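Local coordinates for serine protease inhibitor (Thermoanaerobacter tengcongensis, PDB 2PEF), which probably inhibits serine proteases as a member of the serpin family, and was crystallised in the latent state, at residues 1-15 and 63-77. Numbering follows the deposited sequence. Where two conformers were deposited one is given.
Sequences MEKNIDEKFIYNTAD and KDISIEDLNKYLYTY
Phe9 and Tyr73 pack together where two helices of the serpin fold, 7-22 and 67-80, meet; their segments 7-15 and 67-77 cross at -95°. Residues 1-5, which lead into helix 7-22, lie along helix 67-80. The tight part is an aromatic cluster of Phe9, Tyr73 and Tyr77. Phe9 CB sits over the centre of one Tyr73 face, 3.8 Å from the ring centroid. Lys3 CD covers the opposite face toward the rim, so the ring is sandwiched. The Phe9 ring is oblique to both tyrosines, and its edge meets Leu74 CD2. Ile5 CD1 packs against Tyr77 CB, while Tyr77 OH bonds to Asp357. Asp6 is the N-cap of helix 7-22. Its CG lies between backbone N and carbonyl carbon (chi1 56°), which lets OD1 accept from Phe9 N while OD2 takes the Tyr73 OH bond at 2.7 Å.

The outer side is more open to solvent and mostly charged. Lys8 NZ and Asp15 OD2 form salt bridges with Asp64 OD2 and Lys63 NZ respectively. Lys3 NZ reaches Asp69 OD1 through a water. In one of its two conformers, Met1 SD stands over the Tyr75 face, 4.6 Å from the centroid, a Met-aromatic contact at the exposed chain start. Between these sides, Thr76 OG1 donates to Lys72 O and accepts a nearly straight bond from Lys3 N at 2.9 Å.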
ATOM      1  N   MET A   1      13.017  19.716  10.059  1.00 17.10           N
ATOM      2  CA  MET A   1      12.730  18.448   9.326  0.50 16.91           C
ATOM      3  C   MET A   1      11.233  18.187   9.213  1.00 16.41           C
ATOM      4  O   MET A   1      10.779  17.519   8.282  1.00 17.31           O
ATOM      5  CB  MET A   1      13.397  17.255  10.015  0.50 17.25           C
ATOM      6  CG  MET A   1      14.851  17.030   9.637  0.50 16.96           C
ATOM      7  SD  MET A   1      15.384  15.333   9.949  0.50 18.61           S
ATOM      8  CE  MET A   1      15.532  15.322  11.737  0.50 18.53           C
ATOM      9  N   GLU A   2      10.471  18.713  10.167  1.00 15.12           N
ATOM     10  CA  GLU A   2       9.030  18.474  10.206  1.00 15.13           C
ATOM     11  C   GLU A   2       8.244  19.450   9.341  1.00 14.79           C
ATOM     12  O   GLU A   2       8.704  20.555   9.053  1.00 15.52           O
ATOM     13  CB  GLU A   2       8.516  18.513  11.647  1.00 14.48           C
ATOM     14  CG  GLU A   2       9.051  17.378  12.522  1.00 15.49           C
ATOM     15  CD  GLU A   2       8.631  17.501  13.972  1.00 16.45           C
ATOM     16  OE1 GLU A   2       7.943  18.485  14.310  1.00 22.99           O
ATOM     17  OE2 GLU A   2       8.997  16.620  14.778  1.00 19.43           O
ATOM     18  N   LYS A   3       7.066  19.009   8.908  1.00 14.60           N
ATOM     19  CA  LYS A   3       6.089  19.866   8.248  1.00 15.12           C
ATOM     20  C   LYS A   3       4.717  19.322   8.593  1.00 14.79           C
ATOM     21  O   LYS A   3       4.391  18.170   8.278  1.00 15.61           O
ATOM     22  CB  LYS A   3       6.299  19.900   6.732  1.00 14.77           C
ATOM     23  CG  LYS A   3       5.438  20.924   6.002  1.00 15.28           C
ATOM     24  CD  LYS A   3       5.821  21.022   4.531  1.00 15.51           C
ATOM     25  CE  LYS A   3       5.008  22.086   3.808  1.00 15.86           C
ATOM     26  NZ  LYS A   3       5.428  23.471   4.158  1.00 14.50           N
ATOM     27  N   ASN A   4       3.922  20.155   9.257  1.00 15.89           N
ATOM     28  CA  ASN A   4       2.639  19.733   9.790  1.00 16.00           C
ATOM     29  C   ASN A   4       1.727  19.200   8.700  1.00 15.83           C
ATOM     30  O   ASN A   4       1.589  19.813   7.637  1.00 15.42           O
ATOM     31  CB  ASN A   4       1.974  20.884  10.552  1.00 16.99           C
ATOM     32  CG  ASN A   4       2.798  21.352  11.747  1.00 19.38           C
ATOM     33  OD1 ASN A   4       2.721  22.511  12.150  1.00 22.59           O
ATOM     34  ND2 ASN A   4       3.594  20.448  12.315  1.00 20.92           N
ATOM     35  N   ILE A   5       1.135  18.037   8.956  1.00 14.66           N
ATOM     36  CA  ILE A   5       0.178  17.456   8.026  1.00 15.48           C
ATOM     37  C   ILE A   5      -0.976  18.440   7.877  1.00 15.38           C
ATOM     38  O   ILE A   5      -1.595  18.844   8.865  1.00 15.66           O
ATOM     39  CB  ILE A   5      -0.327  16.061   8.485  1.00 16.68           C
ATOM     40  CG1 ILE A   5       0.851  15.115   8.796  1.00 17.79           C
ATOM     41  CG2 ILE A   5      -1.283  15.459   7.454  1.00 18.61           C
ATOM     42  CD1 ILE A   5       1.837  14.881   7.644  1.00 19.50           C
ATOM     43  N   ASP A   6      -1.220  18.844   6.634  1.00 14.11           N
ATOM     44  CA  ASP A   6      -2.208  19.865   6.308  1.00 14.12           C
ATOM     45  C   ASP A   6      -3.141  19.373   5.205  1.00 14.02           C
ATOM     46  O   ASP A   6      -2.988  18.253   4.709  1.00 13.79           O
ATOM     47  CB  ASP A   6      -1.510  21.171   5.890  1.00 14.09           C
ATOM     48  CG  ASP A   6      -0.535  20.989   4.721  1.00 15.88           C
ATOM     49  OD1 ASP A   6      -0.554  19.935   4.049  1.00 16.44           O
ATOM     50  OD2 ASP A   6       0.260  21.919   4.466  1.00 16.67           O
ATOM     51  N   GLU A   7      -4.087  20.222   4.808  1.00 13.83           N
ATOM     52  CA  GLU A   7      -5.076  19.849   3.799  1.00 14.36           C
ATOM     53  C   GLU A   7      -4.446  19.582   2.429  1.00 14.78           C
ATOM     54  O   GLU A   7      -4.914  18.715   1.694  1.00 15.62           O
ATOM     55  CB  GLU A   7      -6.180  20.905   3.695  1.00 14.01           C
ATOM     56  CG  GLU A   7      -7.005  21.088   4.966  1.00 16.36           C
ATOM     57  N   LYS A   8      -3.385  20.319   2.098  1.00 14.43           N
ATOM     58  CA  LYS A   8      -2.653  20.100   0.846  1.00 15.43           C
ATOM     59  C   LYS A   8      -2.095  18.680   0.769  1.00 14.18           C
ATOM     60  O   LYS A   8      -2.319  17.978  -0.215  1.00 13.84           O
ATOM     61  CB  LYS A   8      -1.538  21.134   0.655  1.00 14.63           C
ATOM     62  CG  LYS A   8      -0.675  20.895  -0.589  1.00 17.31           C
ATOM     63  CD  LYS A   8       0.186  22.102  -0.945  1.00 18.08           C
ATOM     64  CE  LYS A   8      -0.592  23.152  -1.734  1.00 21.47           C
ATOM     65  NZ  LYS A   8      -1.192  22.619  -2.994  1.00 23.60           N
ATOM     66  N   PHE A   9      -1.380  18.257   1.810  1.00 13.46           N
ATOM     67  CA  PHE A   9      -0.844  16.896   1.854  1.00 12.78           C
ATOM     68  C   PHE A   9      -1.947  15.836   1.814  1.00 12.34           C
ATOM     69  O   PHE A   9      -1.842  14.860   1.073  1.00 12.28           O
ATOM     70  CB  PHE A   9       0.049  16.675   3.083  1.00 13.17           C
ATOM     71  CG  PHE A   9       0.523  15.252   3.233  1.00 13.93           C
ATOM     72  CD1 PHE A   9       1.636  14.798   2.532  1.00 16.10           C
ATOM     73  CD2 PHE A   9      -0.153  14.359   4.068  1.00 15.61           C
ATOM     74  CE1 PHE A   9       2.077  13.476   2.660  1.00 13.33           C
ATOM     75  CE2 PHE A   9       0.280  13.032   4.201  1.00 13.06           C
ATOM     76  CZ  PHE A   9       1.396  12.596   3.498  1.00 13.44           C
ATOM     77  N   ILE A  10      -2.991  16.018   2.618  1.00 12.51           N
ATOM     78  CA  ILE A  10      -4.081  15.043   2.664  1.00 13.09           C
ATOM     79  C   ILE A  10      -4.720  14.848   1.282  1.00 13.26           C
ATOM     80  O   ILE A  10      -4.777  13.723   0.777  1.00 13.21           O
ATOM     81  CB  ILE A  10      -5.145  15.396   3.737  1.00 13.56           C
ATOM     82  CG1 ILE A  10      -4.520  15.328   5.137  1.00 14.68           C
ATOM     83  CG2 ILE A  10      -6.348  14.454   3.641  1.00 14.31           C
ATOM     84  CD1 ILE A  10      -5.390  15.874   6.257  1.00 13.71           C
ATOM     85  N   TYR A  11      -5.178  15.932   0.663  1.00 14.12           N
ATOM     86  CA  TYR A  11      -5.894  15.794  -0.607  1.00 14.82           C
ATOM     87  C   TYR A  11      -4.993  15.417  -1.789  1.00 14.01           C
ATOM     88  O   TYR A  11      -5.417  14.665  -2.667  1.00 14.50           O
ATOM     89  CB  TYR A  11      -6.788  17.003  -0.896  1.00 15.89           C
ATOM     90  CG  TYR A  11      -8.091  16.965  -0.113  1.00 17.51           C
ATOM     91  CD1 TYR A  11      -8.238  17.692   1.066  1.00 21.42           C
ATOM     92  CD2 TYR A  11      -9.165  16.182  -0.544  1.00 20.48           C
ATOM     93  CE1 TYR A  11      -9.424  17.657   1.791  1.00 21.99           C
ATOM     94  CE2 TYR A  11     -10.360  16.136   0.178  1.00 21.32           C
ATOM     95  CZ  TYR A  11     -10.479  16.875   1.345  1.00 19.92           C
ATOM     96  OH  TYR A  11     -11.653  16.840   2.065  1.00 19.49           O
ATOM     97  N   ASN A  12      -3.752  15.900  -1.795  1.00 14.17           N
ATOM     98  CA  ASN A  12      -2.784  15.465  -2.808  1.00 13.30           C
ATOM     99  C   ASN A  12      -2.435  13.979  -2.670  1.00 13.10           C
ATOM    100  O   ASN A  12      -2.395  13.253  -3.662  1.00 14.19           O
ATOM    101  CB  ASN A  12      -1.518  16.331  -2.793  1.00 12.81           C
ATOM    102  CG  ASN A  12      -1.732  17.696  -3.433  1.00 15.02           C
ATOM    103  OD1 ASN A  12      -2.867  18.152  -3.607  1.00 12.46           O
ATOM    104  ND2 ASN A  12      -0.636  18.351  -3.798  1.00 15.96           N
ATOM    105  N   THR A  13      -2.225  13.526  -1.437  1.00 13.55           N
ATOM    106  CA  THR A  13      -1.891  12.122  -1.179  1.00 13.98           C
ATOM    107  C   THR A  13      -3.097  11.224  -1.454  1.00 13.73           C
ATOM    108  O   THR A  13      -2.942  10.120  -1.983  1.00 14.55           O
ATOM    109  CB  THR A  13      -1.317  11.933   0.245  1.00 14.63           C
ATOM    110  OG1 THR A  13      -0.166  12.771   0.388  1.00 18.17           O
ATOM    111  CG2 THR A  13      -0.916  10.478   0.506  1.00 15.50           C
ATOM    112  N   ALA A  14      -4.292  11.726  -1.136  1.00 13.27           N
ATOM    113  CA  ALA A  14      -5.542  11.026  -1.436  1.00 13.36           C
ATOM    114  C   ALA A  14      -5.680  10.786  -2.936  1.00 13.92           C
ATOM    115  O   ALA A  14      -6.032   9.678  -3.354  1.00 14.23           O
ATOM    116  CB  ALA A  14      -6.744  11.799  -0.894  1.00 13.36           C
ATOM    117  N   ASP A  15      -5.392  11.818  -3.739  1.00 12.80           N
ATOM    118  CA  ASP A  15      -5.415  11.698  -5.204  1.00 12.83           C
ATOM    119  C   ASP A  15      -4.442  10.632  -5.714  1.00 13.43           C
ATOM    120  O   ASP A  15      -4.815   9.791  -6.534  1.00 12.22           O
ATOM    121  CB  ASP A  15      -5.141  13.049  -5.875  1.00 12.62           C
ATOM    122  CG  ASP A  15      -6.410  13.869  -6.093  1.00 18.28           C
ATOM    123  OD1 ASP A  15      -7.505  13.416  -5.699  1.00 21.07           O
ATOM    124  OD2 ASP A  15      -6.314  14.974  -6.666  1.00 20.45           O
ATOM    125  N   LYS A  63       1.972  16.156  -7.015  1.00 14.36           N
ATOM    126  CA  LYS A  63       1.469  17.228  -7.891  1.00 15.53           C
ATOM    127  C   LYS A  63       2.368  18.467  -7.843  1.00 15.00           C
ATOM    128  O   LYS A  63       3.403  18.521  -8.511  1.00 14.78           O
ATOM    129  CB  LYS A  63       0.026  17.608  -7.539  1.00 16.71           C
ATOM    130  CG  LYS A  63      -0.986  16.488  -7.624  1.00 19.88           C
ATOM    131  CD  LYS A  63      -2.218  16.894  -6.852  1.00 23.15           C
ATOM    132  CE  LYS A  63      -3.472  16.253  -7.377  1.00 23.87           C
ATOM    133  NZ  LYS A  63      -4.639  16.923  -6.747  1.00 24.45           N
ATOM    134  N   ASP A  64       1.971  19.446  -7.034  1.00 14.87           N
ATOM    135  CA  ASP A  64       2.705  20.705  -6.901  1.00 15.85           C
ATOM    136  C   ASP A  64       3.694  20.701  -5.730  1.00 16.47           C
ATOM    137  O   ASP A  64       4.421  21.678  -5.520  1.00 17.29           O
ATOM    138  CB  ASP A  64       1.728  21.880  -6.775  1.00 16.07           C
ATOM    139  CG  ASP A  64       0.855  21.796  -5.530  1.00 18.22           C
ATOM    140  OD1 ASP A  64       0.472  20.678  -5.123  1.00 21.26           O
ATOM    141  OD2 ASP A  64       0.538  22.863  -4.967  1.00 21.22           O
ATOM    142  N   ILE A  65       3.717  19.607  -4.974  1.00 16.83           N
ATOM    143  CA  ILE A  65       4.625  19.478  -3.834  1.00 16.60           C
ATOM    144  C   ILE A  65       6.013  19.043  -4.304  1.00 16.40           C
ATOM    145  O   ILE A  65       6.153  18.053  -5.027  1.00 17.14           O
ATOM    146  CB  ILE A  65       4.079  18.489  -2.763  1.00 16.74           C
ATOM    147  CG1 ILE A  65       2.679  18.914  -2.302  1.00 17.74           C
ATOM    148  CG2 ILE A  65       5.035  18.398  -1.568  1.00 17.85           C
ATOM    149  CD1 ILE A  65       1.962  17.893  -1.450  1.00 15.75           C
ATOM    150  N   SER A  66       7.031  19.797  -3.892  1.00 16.87           N
ATOM    151  CA  SER A  66       8.424  19.482  -4.216  1.00 17.78           C
ATOM    152  C   SER A  66       8.907  18.303  -3.372  1.00 17.54           C
ATOM    153  O   SER A  66       8.306  17.989  -2.341  1.00 19.00           O
ATOM    154  CB  SER A  66       9.311  20.694  -3.949  1.00 17.04           C
ATOM    155  OG  SER A  66       9.498  20.887  -2.556  1.00 17.01           O
ATOM    156  N   ILE A  67       9.993  17.659  -3.796  1.00 18.01           N
ATOM    157  CA  ILE A  67      10.518  16.499  -3.060  1.00 17.77           C
ATOM    158  C   ILE A  67      11.003  16.878  -1.655  1.00 17.60           C
ATOM    159  O   ILE A  67      10.788  16.130  -0.698  1.00 17.91           O
ATOM    160  CB  ILE A  67      11.602  15.698  -3.861  1.00 18.19           C
ATOM    161  CG1 ILE A  67      11.921  14.358  -3.179  1.00 16.39           C
ATOM    162  CG2 ILE A  67      12.869  16.525  -4.090  1.00 18.67           C
ATOM    163  CD1 ILE A  67      10.710  13.444  -2.953  1.00 14.25           C
ATOM    164  N   GLU A  68      11.632  18.048  -1.536  1.00 17.63           N
ATOM    165  CA  GLU A  68      12.061  18.564  -0.237  1.00 16.81           C
ATOM    166  C   GLU A  68      10.892  18.642   0.744  1.00 16.43           C
ATOM    167  O   GLU A  68      11.010  18.206   1.888  1.00 16.67           O
ATOM    168  CB  GLU A  68      12.714  19.939  -0.390  1.00 16.43           C
ATOM    169  N   ASP A  69       9.766  19.184   0.283  1.00 16.69           N
ATOM    170  CA  ASP A  69       8.564  19.299   1.108  1.00 16.25           C
ATOM    171  C   ASP A  69       7.907  17.941   1.352  1.00 16.28           C
ATOM    172  O   ASP A  69       7.444  17.663   2.462  1.00 15.29           O
ATOM    173  CB  ASP A  69       7.566  20.286   0.488  1.00 16.91           C
ATOM    174  CG  ASP A  69       7.911  21.741   0.782  1.00 19.36           C
ATOM    175  OD1 ASP A  69       8.816  21.999   1.607  1.00 21.71           O
ATOM    176  OD2 ASP A  69       7.263  22.632   0.191  1.00 22.27           O
ATOM    177  N   LEU A  70       7.880  17.096   0.322  1.00 15.57           N
ATOM    178  CA  LEU A  70       7.341  15.746   0.458  1.00 17.11           C
ATOM    179  C   LEU A  70       8.121  14.941   1.499  1.00 15.57           C
ATOM    180  O   LEU A  70       7.522  14.184   2.266  1.00 14.84           O
ATOM    181  CB  LEU A  70       7.304  15.009  -0.889  1.00 16.87           C
ATOM    182  CG  LEU A  70       6.512  13.692  -0.913  1.00 20.47           C
ATOM    183  CD1 LEU A  70       5.017  13.930  -0.723  1.00 19.16           C
ATOM    184  CD2 LEU A  70       6.766  12.928  -2.200  1.00 19.97           C
ATOM    185  N   ASN A  71       9.444  15.114   1.512  1.00 14.25           N
ATOM    186  CA  ASN A  71      10.310  14.515   2.529  1.00 15.14           C
ATOM    187  C   ASN A  71       9.876  14.919   3.932  1.00 15.00           C
ATOM    188  O   ASN A  71       9.747  14.071   4.820  1.00 15.49           O
ATOM    189  CB  ASN A  71      11.774  14.931   2.329  1.00 14.29           C
ATOM    190  CG  ASN A  71      12.423  14.272   1.132  1.00 15.49           C
ATOM    191  OD1 ASN A  71      11.909  13.298   0.578  1.00 17.32           O
ATOM    192  ND2 ASN A  71      13.563  14.812   0.716  1.00 13.73           N
ATOM    193  N   LYS A  72       9.660  16.221   4.122  1.00 14.78           N
ATOM    194  CA  LYS A  72       9.243  16.747   5.419  1.00 15.39           C
ATOM    195  C   LYS A  72       7.873  16.198   5.808  1.00 14.80           C
ATOM    196  O   LYS A  72       7.672  15.756   6.942  1.00 16.44           O
ATOM    197  CB  LYS A  72       9.229  18.277   5.404  1.00 14.27           C
ATOM    198  CG  LYS A  72      10.594  18.894   5.168  1.00 15.28           C
ATOM    199  CD  LYS A  72      10.601  20.376   5.497  1.00 18.49           C
ATOM    200  CE  LYS A  72      11.978  20.980   5.273  1.00 22.88           C
ATOM    201  NZ  LYS A  72      12.281  21.172   3.827  1.00 28.72           N
ATOM    202  N   TYR A  73       6.941  16.218   4.858  1.00 14.52           N
ATOM    203  CA  TYR A  73       5.594  15.691   5.079  1.00 14.66           C
ATOM    204  C   TYR A  73       5.612  14.217   5.483  1.00 14.50           C
ATOM    205  O   TYR A  73       4.954  13.814   6.446  1.00 15.26           O
ATOM    206  CB  TYR A  73       4.756  15.830   3.809  1.00 14.60           C
ATOM    207  CG  TYR A  73       4.060  17.155   3.587  1.00 14.72           C
ATOM    208  CD1 TYR A  73       4.104  17.773   2.335  1.00 13.68           C
ATOM    209  CD2 TYR A  73       3.337  17.780   4.604  1.00 15.99           C
ATOM    210  CE1 TYR A  73       3.455  18.976   2.104  1.00 15.12           C
ATOM    211  CE2 TYR A  73       2.682  18.991   4.381  1.00 14.78           C
ATOM    212  CZ  TYR A  73       2.744  19.577   3.126  1.00 14.75           C
ATOM    213  OH  TYR A  73       2.106  20.772   2.888  1.00 17.25           O
ATOM    214  N   LEU A  74       6.357  13.410   4.732  1.00 14.91           N
ATOM    215  CA  LEU A  74       6.378  11.968   4.960  1.00 14.30           C
ATOM    216  C   LEU A  74       7.088  11.613   6.261  1.00 14.33           C
ATOM    217  O   LEU A  74       6.628  10.747   7.008  1.00 15.02           O
ATOM    218  CB  LEU A  74       6.998  11.236   3.768  1.00 14.55           C
ATOM    219  CG  LEU A  74       6.124  11.205   2.509  1.00 17.27           C
ATOM    220  CD1 LEU A  74       6.864  10.538   1.373  1.00 17.75           C
ATOM    221  CD2 LEU A  74       4.789  10.503   2.765  1.00 14.50           C
ATOM    222  N   TYR A  75       8.195  12.299   6.535  1.00 13.46           N
ATOM    223  CA  TYR A  75       8.875  12.157   7.812  1.00 14.13           C
ATOM    224  C   TYR A  75       7.913  12.441   8.966  1.00 13.01           C
ATOM    225  O   TYR A  75       7.854  11.686   9.928  1.00 12.89           O
ATOM    226  CB  TYR A  75      10.099  13.082   7.880  1.00 14.25           C
ATOM    227  CG  TYR A  75      10.666  13.254   9.267  1.00 15.89           C
ATOM    228  CD1 TYR A  75      11.462  12.264   9.842  1.00 14.35           C
ATOM    229  CD2 TYR A  75      10.414  14.411  10.005  1.00 19.81           C
ATOM    230  CE1 TYR A  75      11.989  12.417  11.116  1.00 15.51           C
ATOM    231  CE2 TYR A  75      10.933  14.573  11.285  1.00 18.10           C
ATOM    232  CZ  TYR A  75      11.719  13.575  11.831  1.00 18.61           C
ATOM    233  OH  TYR A  75      12.226  13.743  13.096  1.00 19.82           O
ATOM    234  N   THR A  76       7.143  13.519   8.849  1.00 13.69           N
ATOM    235  CA  THR A  76       6.211  13.914   9.901  1.00 13.57           C
ATOM    236  C   THR A  76       5.043  12.931   9.992  1.00 13.75           C
ATOM    237  O   THR A  76       4.620  12.552  11.092  1.00 14.45           O
ATOM    238  CB  THR A  76       5.691  15.341   9.666  1.00 13.35           C
ATOM    239  OG1 THR A  76       6.805  16.216   9.431  1.00 14.98           O
ATOM    240  CG2 THR A  76       4.903  15.833  10.872  1.00 16.44           C
ATOM    241  N   TYR A  77       4.543  12.516   8.830  1.00 13.41           N
ATOM    242  CA  TYR A  77       3.451  11.549   8.762  1.00 14.58           C
ATOM    243  C   TYR A  77       3.830  10.240   9.447  1.00 14.63           C
ATOM    244  O   TYR A  77       3.081   9.735  10.286  1.00 15.70           O
ATOM    245  CB  TYR A  77       3.037  11.293   7.311  1.00 14.36           C
ATOM    246  CG  TYR A  77       1.738  10.532   7.180  1.00 16.78           C
ATOM    247  CD1 TYR A  77       0.551  11.052   7.700  1.00 16.18           C
ATOM    248  CD2 TYR A  77       1.692   9.300   6.529  1.00 17.91           C
ATOM    249  CE1 TYR A  77      -0.650  10.361   7.578  1.00 15.06           C
ATOM    250  CE2 TYR A  77       0.491   8.598   6.401  1.00 18.36           C
ATOM    251  CZ  TYR A  77      -0.673   9.134   6.930  1.00 15.69           C
ATOM    252  OH  TYR A  77      -1.858   8.442   6.811  1.00 17.25           O
TER
HETATM  253  O   HOH W   1       8.346  23.453   4.028  1.00 31.41           O